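Long-range contact in aldo-keto reductase 1 (Coptotermes gestroi, PDB 5KET), which probably reduces carbonyl compounds with NADPH as cofactor, as a TIM-barrel member of the aldo/keto reductase family: residues Leu88-Asn93 with Leu118-Val123. Sequence-based numbering, arbitrary orientation.
Sequences LPPIGN and LIHLPV. With NAP (NADP nicotinamide-adenine-dinucleotide phosphate), chain C.
L88 and L118 show how two neighbouring strands of a TIM barrel stay paired up to the rim where the active site is built. L88 N donates to L118 O over 2.8 Å in a nearly straight bond, and the parallel bridge sets L88 beside I119, with both side chains on the same face of the sheet. Beyond it the pairing slackens: H120 N reaches L88 O only weakly, at 3.4 Å, as strand 114-119 ends and H120 turns out of the sheet.

The imidazole of H120 leans across to the cofactor. With CG anti to the backbone N (chi1 -160°), the ring swings off the strand end so that CE1 lies 3.4 Å from O7N of the nicotinamide carboxamide, which approaches the ring obliquely. On its other flank P90 CD sits 4.1 Å from H120 CD2, at the ring edge and near its plane, so the proline borders the imidazole on the side away from NADP. Replacing H120 by alanine removes the imidazole, which would probably open a gap between P90 and the carboxamide and leave the side chains of K87 and Y58 without their neighbour, and the site without a residue predicted to bind substrate.

P90 serves a second neighbour as well: its CG packs on L121 CB at 3.9 Å, the two side chains crossing at a slant, while its CB lies 3.6 Å from V123 O. Thus one pyrrolidine ring touches H120, L121 and V123, three residues of the segment that follows strand 114-119.

Around this junction, L88 and I119 both rest on L153 of helix 150-162, and L88 also meets F101 of helix 98-109. On the other side of strand 114-119, I119 bonds through its backbone to G170 of strand 166-172, so the contact joins the C-terminal ends of the third and fourth barrel strands, with the fifth beyond the fourth.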
loop_
_atom_site.group_PDB
_atom_site.type_symbol
_atom_site.label_atom_id
_atom_site.label_comp_id
_atom_site.label_asym_id
_atom_site.label_seq_id
_atom_site.Cartn_x
_atom_site.Cartn_y
_atom_site.Cartn_z
ATOM N N LEU A 88 -10.222 2.164 -1.383
ATOM C CA LEU A 88 -11.328 2.641 -2.203
ATOM C C LEU A 88 -10.871 2.840 -3.646
ATOM O O LEU A 88 -9.905 3.581 -3.883
ATOM C CB LEU A 88 -11.880 3.944 -1.642
ATOM C CG LEU A 88 -12.911 4.637 -2.532
ATOM C CD1 LEU A 88 -14.295 4.060 -2.287
ATOM C CD2 LEU A 88 -12.900 6.153 -2.332
ATOM N N PRO A 89 -11.544 2.239 -4.619
ATOM C CA PRO A 89 -11.035 2.289 -5.992
ATOM C C PRO A 89 -11.142 3.680 -6.579
ATOM O O PRO A 89 -12.112 4.407 -6.311
ATOM C CB PRO A 89 -11.946 1.302 -6.748
ATOM C CG PRO A 89 -12.831 0.690 -5.768
ATOM C CD PRO A 89 -12.766 1.435 -4.497
ATOM N N PRO A 90 -10.197 4.080 -7.443
ATOM C CA PRO A 90 -10.273 5.401 -8.091
ATOM C C PRO A 90 -11.628 5.703 -8.722
ATOM O O PRO A 90 -11.969 6.875 -8.908
ATOM C CB PRO A 90 -9.159 5.337 -9.140
ATOM C CG PRO A 90 -8.163 4.397 -8.560
ATOM C CD PRO A 90 -8.957 3.371 -7.793
ATOM N N ILE A 91 -12.417 4.668 -9.034
ATOM C CA ILE A 91 -13.768 4.893 -9.549
ATOM C C ILE A 91 -14.758 5.234 -8.452
ATOM O O ILE A 91 -15.953 5.394 -8.738
ATOM C CB ILE A 91 -14.316 3.680 -10.323
ATOM C CG1 ILE A 91 -14.401 2.458 -9.406
ATOM C CG2 ILE A 91 -13.472 3.410 -11.561
ATOM C CD1 ILE A 91 -15.065 1.255 -10.049
ATOM N N GLY A 92 -14.301 5.349 -7.207
ATOM C CA GLY A 92 -15.163 5.764 -6.116
ATOM C C GLY A 92 -14.680 6.997 -5.375
ATOM O O GLY A 92 -15.122 7.240 -4.248
ATOM N N ASN A 93 -13.802 7.797 -5.984
ATOM C CA ASN A 93 -13.303 9.021 -5.349
ATOM C C ASN A 93 -14.342 10.134 -5.425
ATOM O O ASN A 93 -14.117 11.238 -5.924
ATOM C CB ASN A 93 -11.990 9.450 -5.977
ATOM C CG ASN A 93 -10.990 8.359 -5.961
ATOM O OD1 ASN A 93 -11.340 7.203 -6.145
ATOM N ND2 ASN A 93 -9.741 8.698 -5.711
ATOM N N LEU A 118 -8.115 2.926 2.933
ATOM C CA LEU A 118 -7.360 3.997 2.308
ATOM C C LEU A 118 -8.038 4.514 1.048
ATOM O O LEU A 118 -8.660 3.761 0.294
ATOM C CB LEU A 118 -5.955 3.543 1.923
ATOM C CG LEU A 118 -5.168 2.697 2.918
ATOM C CD1 LEU A 118 -3.808 2.407 2.302
ATOM C CD2 LEU A 118 -5.086 3.426 4.246
ATOM N N ILE A 119 -7.885 5.814 0.819
ATOM C CA ILE A 119 -8.128 6.349 -0.513
ATOM C C ILE A 119 -6.977 5.890 -1.401
ATOM O O ILE A 119 -5.842 6.343 -1.255
ATOM C CB ILE A 119 -8.272 7.871 -0.508
ATOM C CG1 ILE A 119 -9.080 8.319 0.723
ATOM C CG2 ILE A 119 -8.944 8.334 -1.783
ATOM C CD1 ILE A 119 -9.546 9.772 0.680
ATOM N N HIS A 120 -7.273 4.948 -2.295
ATOM C CA HIS A 120 -6.235 4.317 -3.096
ATOM C C HIS A 120 -5.455 5.346 -3.904
ATOM O O HIS A 120 -4.216 5.331 -3.907
ATOM C CB HIS A 120 -6.886 3.282 -4.013
ATOM C CG HIS A 120 -5.951 2.242 -4.536
ATOM N ND1 HIS A 120 -4.881 1.763 -3.812
ATOM C CD2 HIS A 120 -5.948 1.563 -5.705
ATOM C CE1 HIS A 120 -4.246 0.850 -4.525
ATOM N NE2 HIS A 120 -4.877 0.708 -5.676
ATOM N N LEU A 121 -6.165 6.270 -4.569
ATOM C CA LEU A 121 -5.569 7.283 -5.458
ATOM C C LEU A 121 -6.225 8.656 -5.319
ATOM O O LEU A 121 -7.455 8.753 -5.422
ATOM C CB LEU A 121 -5.627 6.835 -6.925
ATOM C CG LEU A 121 -4.271 6.460 -7.539
ATOM C CD1 LEU A 121 -3.736 5.175 -6.922
ATOM C CD2 LEU A 121 -4.376 6.335 -9.042
ATOM N N PRO A 122 -5.427 9.717 -5.160
ATOM C CA PRO A 122 -5.942 11.072 -5.269
ATOM C C PRO A 122 -6.702 11.329 -6.562
ATOM O O PRO A 122 -7.555 12.230 -6.611
ATOM C CB PRO A 122 -4.684 11.936 -5.203
ATOM C CG PRO A 122 -3.569 11.052 -4.855
ATOM C CD PRO A 122 -3.973 9.634 -4.991
ATOM N N VAL A 123 -6.382 10.621 -7.634
ATOM C CA VAL A 123 -6.956 10.872 -8.949
ATOM C C VAL A 123 -8.175 9.986 -9.105
ATOM O O VAL A 123 -8.080 8.762 -9.012
ATOM C CB VAL A 123 -5.935 10.596 -10.068
ATOM C CG1 VAL A 123 -6.590 10.734 -11.436
ATOM C CG2 VAL A 123 -4.713 11.508 -9.927
HETATM P PA NAP C . 7.599 -5.854 -3.650
HETATM O O1A NAP C . 6.679 -6.703 -2.787
HETATM O O2A NAP C . 8.664 -5.177 -3.168
HETATM O O5B NAP C . 7.972 -6.785 -4.998
HETATM C C5B NAP C . 7.402 -8.056 -4.802
HETATM C C4B NAP C . 7.928 -8.908 -5.951
HETATM O O4B NAP C . 9.179 -9.435 -5.573
HETATM C C3B NAP C . 6.957 -10.059 -6.332
HETATM O O3B NAP C . 7.000 -10.255 -7.714
HETATM C C2B NAP C . 7.575 -11.297 -5.637
HETATM O O2B NAP C . 7.597 -12.407 -6.417
HETATM C C1B NAP C . 9.057 -10.835 -5.344
HETATM N N9A NAP C . 9.432 -11.102 -3.960
HETATM C C8A NAP C . 8.620 -11.009 -2.815
HETATM N N7A NAP C . 9.284 -11.339 -1.683
HETATM C C5A NAP C . 10.581 -11.661 -2.121
HETATM C C6A NAP C . 11.732 -12.070 -1.432
HETATM N N6A NAP C . 11.718 -12.232 -0.070
HETATM N N1A NAP C . 12.904 -12.326 -2.091
HETATM C C2A NAP C . 12.855 -12.146 -3.463
HETATM N N3A NAP C . 11.838 -11.760 -4.259
HETATM C C4A NAP C . 10.687 -11.518 -3.537
HETATM O O3 NAP C . 6.628 -4.662 -4.140
HETATM P PN NAP C . 5.166 -5.006 -4.614
HETATM O O1N NAP C . 4.829 -6.423 -4.789
HETATM O O2N NAP C . 4.731 -3.940 -5.588
HETATM O O5D NAP C . 4.199 -4.512 -3.211
HETATM C C5D NAP C . 3.026 -5.168 -3.344
HETATM C C4D NAP C . 2.100 -4.667 -2.294
HETATM O O4D NAP C . 2.250 -3.246 -2.269
HETATM C C3D NAP C . 0.692 -4.943 -2.848
HETATM O O3D NAP C . 0.157 -6.041 -2.246
HETATM C C2D NAP C . -0.090 -3.752 -2.392
HETATM O O2D NAP C . -0.585 -3.961 -1.138
HETATM C C1D NAP C . 0.972 -2.641 -2.273
HETATM N N1N NAP C . 0.750 -1.799 -3.477
HETATM C C2N NAP C . 0.128 -0.598 -3.322
HETATM C C3N NAP C . -0.122 0.193 -4.419
HETATM C C7N NAP C . -0.771 1.473 -4.208
HETATM O O7N NAP C . -1.264 1.814 -3.117
HETATM N N7N NAP C . -0.832 2.325 -5.286
HETATM C C4N NAP C . 0.237 -0.229 -5.711
HETATM C C5N NAP C . 0.851 -1.456 -5.850
HETATM C C6N NAP C . 1.106 -2.247 -4.745
HETATM P P2B NAP C . 6.598 -13.823 -5.978
HETATM O O1X NAP C . 5.235 -13.146 -6.014
HETATM O O2X NAP C . 6.893 -14.895 -6.990
HETATM O O3X NAP C . 7.033 -13.988 -4.522
#